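Local coordinates for aclacinomycin-N/aclacinomycin-A oxidase (Streptomyces galilaeus, PDB 2IPI), which oxidises the terminal sugar of aclacinomycins in two successive oxygen-dependent steps, using a bicovalently attached FAD, during anthracycline biosynthesis in Streptomyces galilaeus, at residues A[195-199]-A[200-204]; A[170-173]-A[174-177]; A[205-208]-A[209-213]. All coordinates share one frame; numbering follows the deposited sequence.

How the contacts relate
All three contacts belong to the FAD-binding PCMH-type part of the chain and follow one another in the order contact 2, contact 1, contact 3. Contacts 1 and 3 are the closest pair, with centres about 9 Å apart: Ser198 O just after the strand receives NE of Arg205 from the helix at 3.0 Å. The centre of contact 2 is about 17 Å from that of contact 1 and about 13 Å from that of contact 3, to which NE1 of Trp208 ties it, 3.0 Å from Leu177 O. Contacts 2 and 3 approach the flavin cofactor, about 7 Å from the Val173 side chain and about 6 Å from that of His211, whereas in contact 1 the side chain of Ala196 is about 13 Å from the FAD.

Contact 1. Residues A[195-199]-A[200-204]; sequences VATSA and ADDPN
Asn204 reaches back to the strand and gives ND2 to Val195 O at 3.0 Å. The bond is fairly straight (157°), and the carbonyl oxygen lies close to the plane of the amide, which fixes how that flat group is turned. Its CG stands anti to the carbonyl carbon (chi1 -57°), which turns the amide toward Val195 O. Nearby, the buried methyl of Ala196 packs 4.1 Å from CB of Asn204; this is the closer-packed part of the contact. Asp202 fills the middle. One carboxylate oxygen, OD1, takes the backbone N of Asn204 at 2.8 Å on its anti side and closes an Asx turn, while the other, OD2, is directed at the N of Thr197 in a weak bond, and a doubtful one because the place of OD2 is not sure. The far end is looser and faces solvent: a type I beta turn runs from Ala199 to Asp202, closed by Asp202 N on Ala199 O at 2.8 Å, with Ala200 and Asp201 exposed at its corner. There the carboxylate of Asp201 brings OD2 only to 3.7 Å from CB of Ala199. The whole is the connection from the edge strand 191-197, paired with strand 177-185 through Ala196 and Val180, into helix 205-210, whose Leu207 and Trp208 pack against Ala196 and Ser198.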
loop_
_atom_site.group_PDB
_atom_site.type_symbol
_atom_site.label_atom_id
_atom_site.label_comp_id
_atom_site.label_asym_id
_atom_site.label_seq_id
_atom_site.Cartn_x
_atom_site.Cartn_y
_atom_site.Cartn_z
ATOM N N VAL A 195 8.986 13.517 -18.871
ATOM C CA VAL A 195 9.611 12.260 -18.473
ATOM C C VAL A 195 10.649 12.537 -17.398
ATOM O O VAL A 195 11.481 13.438 -17.485
ATOM C CB VAL A 195 10.223 11.507 -19.669
ATOM C CG1 VAL A 195 11.228 10.448 -19.252
ATOM C CG2 VAL A 195 9.094 10.870 -20.472
ATOM N N ALA A 196 10.594 11.696 -16.365
ATOM C CA ALA A 196 11.466 11.844 -15.218
ATOM C C ALA A 196 12.136 10.515 -14.901
ATOM O O ALA A 196 11.449 9.515 -14.709
ATOM C CB ALA A 196 10.653 12.378 -14.055
ATOM N N THR A 197 13.455 10.544 -14.867
ATOM C CA THR A 197 14.225 9.293 -14.767
ATOM C C THR A 197 15.112 9.341 -13.539
ATOM O O THR A 197 15.269 10.397 -12.919
ATOM C CB THR A 197 15.008 9.103 -16.085
ATOM O OG1 THR A 197 15.113 7.728 -16.444
ATOM C CG2 THR A 197 16.431 9.591 -15.903
ATOM N N SER A 198 15.705 8.222 -13.143
ATOM C CA SER A 198 16.538 8.167 -11.949
ATOM C C SER A 198 18.005 8.441 -12.260
ATOM O O SER A 198 18.852 8.252 -11.381
ATOM C CB SER A 198 16.385 6.802 -11.282
ATOM O OG SER A 198 17.012 5.786 -12.051
ATOM N N ALA A 199 18.310 8.879 -13.479
ATOM C CA ALA A 199 19.706 9.166 -13.826
ATOM C C ALA A 199 20.210 10.399 -13.085
ATOM O O ALA A 199 19.550 11.435 -13.055
ATOM C CB ALA A 199 19.859 9.340 -15.325
ATOM N N ALA A 200 21.393 10.270 -12.488
ATOM C CA ALA A 200 21.992 11.357 -11.716
ATOM C C ALA A 200 21.996 12.675 -12.491
ATOM O O ALA A 200 21.833 13.730 -11.866
ATOM C CB ALA A 200 23.400 10.978 -11.297
ATOM N N ASP A 201 22.156 12.631 -13.810
ATOM C CA ASP A 201 22.257 13.820 -14.651
ATOM C C ASP A 201 20.923 14.307 -15.208
ATOM O O ASP A 201 20.889 15.185 -16.077
ATOM C CB ASP A 201 23.220 13.539 -15.814
ATOM C CG ASP A 201 22.783 12.397 -16.707
ATOM O OD1 ASP A 201 23.659 11.659 -17.217
ATOM O OD2 ASP A 201 21.569 12.216 -16.943
ATOM N N ASP A 202 19.833 13.731 -14.709
ATOM C CA ASP A 202 18.509 14.108 -15.168
ATOM C C ASP A 202 18.011 15.321 -14.392
ATOM O O ASP A 202 17.966 15.286 -13.163
ATOM C CB ASP A 202 17.549 12.913 -15.043
ATOM C CG ASP A 202 16.190 13.174 -15.656
ATOM O OD1 ASP A 202 15.700 14.318 -15.606
ATOM O OD2 ASP A 202 15.587 12.233 -16.215
ATOM N N PRO A 203 17.642 16.403 -15.071
ATOM C CA PRO A 203 17.267 17.633 -14.357
ATOM C C PRO A 203 15.929 17.534 -13.622
ATOM O O PRO A 203 15.605 18.395 -12.800
ATOM C CB PRO A 203 17.172 18.666 -15.489
ATOM C CG PRO A 203 16.861 17.868 -16.718
ATOM C CD PRO A 203 17.562 16.552 -16.531
ATOM N N ASN A 204 15.163 16.506 -13.938
ATOM C CA ASN A 204 13.861 16.215 -13.389
ATOM C C ASN A 204 13.917 15.096 -12.346
ATOM O O ASN A 204 12.841 14.633 -11.963
ATOM C CB ASN A 204 12.873 15.758 -14.467
ATOM C CG ASN A 204 12.688 16.756 -15.593
ATOM O OD1 ASN A 204 12.825 17.964 -15.408
ATOM N ND2 ASN A 204 12.382 16.218 -16.763
#

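Contact 2. Residues A[170-173]-A[174-177]; sequences DGVV and ADHL
The imidazole of His176 has carbonyl oxygens of the preceding residues along its edge, near the ring plane, one of them hydrogen-bonded. NE2 points at Asp170 O, 3.0 Å away, in an almost straight bond (171°) that lies in the ring plane but reaches the carbonyl from above its own plane. Beside it CD2 of the ring comes 3.5 Å from Val172 O, at the same rim. With CG anti to the carbonyl carbon (chi1 -60°), the ring folds back over the turn toward the helix end. ND1 is held by the hydroxyl of Thr229, so both ring nitrogens have partners and rotation about chi2 is fixed. The second flat group, the carboxylate of Asp175, is met from above its plane by the backbone N of Val172, 3.0 Å from OD2. That oxygen also takes part in a salt bridge with Arg416, which would favour the charged form. Gly171 leaves the helix with positive phi. Backbone bonds close the turn: His176 N meets Val173 O at 2.9 Å, and a longer, weak one joins Asp175 N to Val172 O. The tightest apolar contact is CG1 of Val172, 3.5 Å from CB of Ala174. Together these bonds make a compact turn after helix 167-170, in which a histidine and an aspartate side chain bind main-chain groups at the helix end and in the turn. It leads into strand 177-185 of the antiparallel sheet, inside the FAD-binding PCMH-type region of this flavoenzyme, and the side chain of Val173 is about 8 Å from that of Asn468, which binds FAD.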
loop_
_atom_site.group_PDB
_atom_site.type_symbol
_atom_site.label_atom_id
_atom_site.label_comp_id
_atom_site.label_asym_id
_atom_site.label_seq_id
_atom_site.Cartn_x
_atom_site.Cartn_y
_atom_site.Cartn_z
ATOM N N ASP A 170 13.485 -8.309 -1.814
ATOM C CA ASP A 170 13.919 -7.379 -2.849
ATOM C C ASP A 170 13.629 -5.914 -2.539
ATOM O O ASP A 170 14.079 -5.080 -3.344
ATOM C CB ASP A 170 13.220 -7.684 -4.169
ATOM C CG ASP A 170 13.428 -9.074 -4.727
ATOM O OD1 ASP A 170 14.492 -9.674 -4.515
ATOM O OD2 ASP A 170 12.491 -9.556 -5.398
ATOM N N GLY A 171 12.925 -5.575 -1.484
ATOM C CA GLY A 171 12.604 -4.234 -1.042
ATOM C C GLY A 171 11.297 -3.683 -1.544
ATOM O O GLY A 171 10.395 -4.396 -1.987
ATOM N N VAL A 172 11.113 -2.349 -1.486
ATOM C CA VAL A 172 9.851 -1.741 -1.920
ATOM C C VAL A 172 9.736 -1.853 -3.430
ATOM O O VAL A 172 10.729 -2.195 -4.075
ATOM C CB VAL A 172 9.805 -0.298 -1.371
ATOM C CG1 VAL A 172 9.319 0.759 -2.340
ATOM C CG2 VAL A 172 8.940 -0.327 -0.109
ATOM N N VAL A 173 8.555 -1.620 -3.991
ATOM C CA VAL A 173 8.441 -1.685 -5.456
ATOM C C VAL A 173 9.223 -0.525 -6.056
ATOM O O VAL A 173 9.878 -0.642 -7.084
ATOM C CB VAL A 173 6.969 -1.695 -5.875
ATOM C CG1 VAL A 173 6.335 -0.338 -5.592
ATOM C CG2 VAL A 173 6.800 -2.079 -7.334
ATOM N N ALA A 174 9.169 0.625 -5.378
ATOM C CA ALA A 174 9.796 1.856 -5.814
ATOM C C ALA A 174 11.322 1.809 -5.732
ATOM O O ALA A 174 12.003 2.737 -6.199
ATOM C CB ALA A 174 9.245 3.015 -5.008
ATOM N N ASP A 175 11.837 0.735 -5.153
ATOM C CA ASP A 175 13.241 0.390 -5.194
ATOM C C ASP A 175 13.685 -0.186 -6.532
ATOM O O ASP A 175 14.844 -0.603 -6.670
ATOM C CB ASP A 175 13.553 -0.619 -4.060
ATOM C CG ASP A 175 13.650 0.149 -2.746
ATOM O OD1 ASP A 175 13.947 1.357 -2.872
ATOM O OD2 ASP A 175 13.445 -0.405 -1.644
ATOM N N HIS A 176 12.749 -0.234 -7.484
ATOM C CA HIS A 176 12.963 -0.773 -8.826
ATOM C C HIS A 176 12.346 0.150 -9.861
ATOM O O HIS A 176 12.100 -0.179 -11.020
ATOM C CB HIS A 176 12.411 -2.205 -8.926
ATOM C CG HIS A 176 13.109 -3.104 -7.936
ATOM N ND1 HIS A 176 14.240 -3.830 -8.234
ATOM C CD2 HIS A 176 12.833 -3.367 -6.629
ATOM C CE1 HIS A 176 14.619 -4.510 -7.165
ATOM N NE2 HIS A 176 13.779 -4.240 -6.165
ATOM N N LEU A 177 12.072 1.384 -9.441
ATOM C CA LEU A 177 11.561 2.420 -10.315
ATOM C C LEU A 177 12.696 3.154 -11.036
ATOM O O LEU A 177 13.504 3.821 -10.372
ATOM C CB LEU A 177 10.820 3.481 -9.505
ATOM C CG LEU A 177 9.868 4.431 -10.194
ATOM C CD1 LEU A 177 8.800 3.723 -11.012
ATOM C CD2 LEU A 177 9.177 5.291 -9.133
#

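Contact 3. Residues A[205-208]-A[209-213]; sequences RELW and WAHTG
His211 gives ND1 to Leu207 O at 2.9 Å, a nearly linear hydrogen bond (177°) lying in the imidazole plane. The same oxygen also takes a weak bond from the backbone N of His211, whose firmer partner is Trp208 O at 2.9 Å. Leu207 O is thus met chiefly by the imidazole. Upstream, ordinary helical bonds run from Trp209 N to Arg205 O and from Ala210 N to Glu206 O. Aromatic and apolar contacts come next. The indoles of Trp208 and Trp209 stand almost perpendicular (89°) in an oblique pair, CZ3 of the first 3.6 Å from CE3 of the second. CD2 of Leu207 lies alongside His211, 3.3 Å from its CE1. Charged groups complete the set around Trp209. The extended arm of Arg205 brings NH1 to the rim of that indole, 3.0 Å from CZ3, with guanidinium and ring planes 55° apart, while CZ3 of Trp208 lies over one guanidinium face, offset toward its rim. Glu206, its chain bent at chi2, runs beside the indole and brings OE2 to 3.8 Å from CE3. Helix 205-210 is wedged between neighbours: Leu207 rests on strand 191-197 and on Trp505, Glu206 and Ala210 meet Val501 of helix 495-505, and the polar ends of Trp208 and Arg205 tie it to Leu177 at the start of strand 177-185 and to Ser198 just after strand 191-197.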
loop_
_atom_site.group_PDB
_atom_site.type_symbol
_atom_site.label_atom_id
_atom_site.label_comp_id
_atom_site.label_asym_id
_atom_site.label_seq_id
_atom_site.Cartn_x
_atom_site.Cartn_y
_atom_site.Cartn_z
ATOM N N ARG A 205 15.105 14.666 -11.952
ATOM C CA ARG A 205 15.220 13.538 -11.031
ATOM C C ARG A 205 14.464 13.755 -9.736
ATOM O O ARG A 205 13.996 12.839 -9.042
ATOM C CB ARG A 205 16.699 13.289 -10.752
ATOM C CG ARG A 205 16.973 12.095 -9.853
ATOM C CD ARG A 205 18.481 11.830 -9.841
ATOM N NE ARG A 205 18.844 10.493 -9.385
ATOM C CZ ARG A 205 18.672 10.124 -8.114
ATOM N NH1 ARG A 205 18.166 11.053 -7.313
ATOM N NH2 ARG A 205 18.998 8.921 -7.685
ATOM N N GLU A 206 14.286 15.027 -9.357
ATOM C CA GLU A 206 13.498 15.242 -8.143
ATOM C C GLU A 206 12.038 14.903 -8.393
ATOM O O GLU A 206 11.397 14.436 -7.455
ATOM C CB GLU A 206 13.653 16.671 -7.598
ATOM C CG GLU A 206 15.002 16.813 -6.886
ATOM C CD GLU A 206 15.096 15.972 -5.626
ATOM O OE1 GLU A 206 14.484 16.355 -4.600
ATOM O OE2 GLU A 206 15.793 14.931 -5.657
ATOM N N LEU A 207 11.523 15.094 -9.602
ATOM C CA LEU A 207 10.170 14.640 -9.924
ATOM C C LEU A 207 10.128 13.107 -9.838
ATOM O O LEU A 207 9.151 12.563 -9.311
ATOM C CB LEU A 207 9.732 15.127 -11.292
ATOM C CG LEU A 207 8.282 15.517 -11.550
ATOM C CD1 LEU A 207 7.907 15.228 -12.995
ATOM C CD2 LEU A 207 7.319 14.827 -10.604
ATOM N N TRP A 208 11.162 12.415 -10.315
ATOM C CA TRP A 208 11.188 10.950 -10.235
ATOM C C TRP A 208 11.136 10.496 -8.774
ATOM O O TRP A 208 10.413 9.593 -8.369
ATOM C CB TRP A 208 12.438 10.335 -10.884
ATOM C CG TRP A 208 12.754 8.955 -10.377
ATOM C CD1 TRP A 208 12.156 7.796 -10.819
ATOM C CD2 TRP A 208 13.701 8.566 -9.375
ATOM N NE1 TRP A 208 12.683 6.719 -10.143
ATOM C CE2 TRP A 208 13.631 7.170 -9.244
ATOM C CE3 TRP A 208 14.587 9.294 -8.569
ATOM C CZ2 TRP A 208 14.439 6.493 -8.332
ATOM C CZ3 TRP A 208 15.388 8.628 -7.671
ATOM C CH2 TRP A 208 15.312 7.220 -7.556
ATOM N N TRP A 209 12.014 11.120 -8.007
ATOM C CA TRP A 209 12.115 10.958 -6.573
ATOM C C TRP A 209 10.768 11.081 -5.883
ATOM O O TRP A 209 10.389 10.258 -5.051
ATOM C CB TRP A 209 13.006 12.067 -6.019
ATOM C CG TRP A 209 13.470 11.801 -4.628
ATOM C CD1 TRP A 209 12.830 11.858 -3.433
ATOM C CD2 TRP A 209 14.822 11.403 -4.358
ATOM N NE1 TRP A 209 13.681 11.521 -2.404
ATOM C CE2 TRP A 209 14.903 11.247 -2.964
ATOM C CE3 TRP A 209 15.952 11.176 -5.150
ATOM C CZ2 TRP A 209 16.103 10.870 -2.420
ATOM C CZ3 TRP A 209 17.134 10.795 -4.532
ATOM C CH2 TRP A 209 17.226 10.634 -3.154
ATOM N N ALA A 210 10.024 12.131 -6.244
ATOM C CA ALA A 210 8.715 12.384 -5.658
ATOM C C ALA A 210 7.779 11.195 -5.851
ATOM O O ALA A 210 6.863 10.954 -5.066
ATOM C CB ALA A 210 8.109 13.649 -6.256
ATOM N N HIS A 211 8.034 10.434 -6.931
ATOM C CA HIS A 211 7.134 9.349 -7.269
ATOM C C HIS A 211 7.544 8.047 -6.587
ATOM O O HIS A 211 6.867 7.049 -6.804
ATOM C CB HIS A 211 7.031 9.213 -8.796
ATOM C CG HIS A 211 6.051 10.252 -9.325
ATOM N ND1 HIS A 211 6.431 11.548 -9.630
ATOM C CD2 HIS A 211 4.736 10.161 -9.598
ATOM C CE1 HIS A 211 5.374 12.217 -10.059
ATOM N NE2 HIS A 211 4.320 11.401 -10.057
ATOM N N THR A 212 8.606 8.077 -5.780
ATOM C CA THR A 212 9.019 6.839 -5.111
ATOM C C THR A 212 8.490 6.763 -3.675
ATOM O O THR A 212 9.141 6.205 -2.786
ATOM C CB THR A 212 10.548 6.666 -5.142
ATOM O OG1 THR A 212 10.917 5.417 -4.532
ATOM C CG2 THR A 212 11.274 7.720 -4.328
ATOM N N GLY A 213 7.296 7.289 -3.427
ATOM C CA GLY A 213 6.592 7.062 -2.202
ATOM C C GLY A 213 6.117 8.393 -1.632
ATOM O O GLY A 213 6.129 8.405 -0.421
#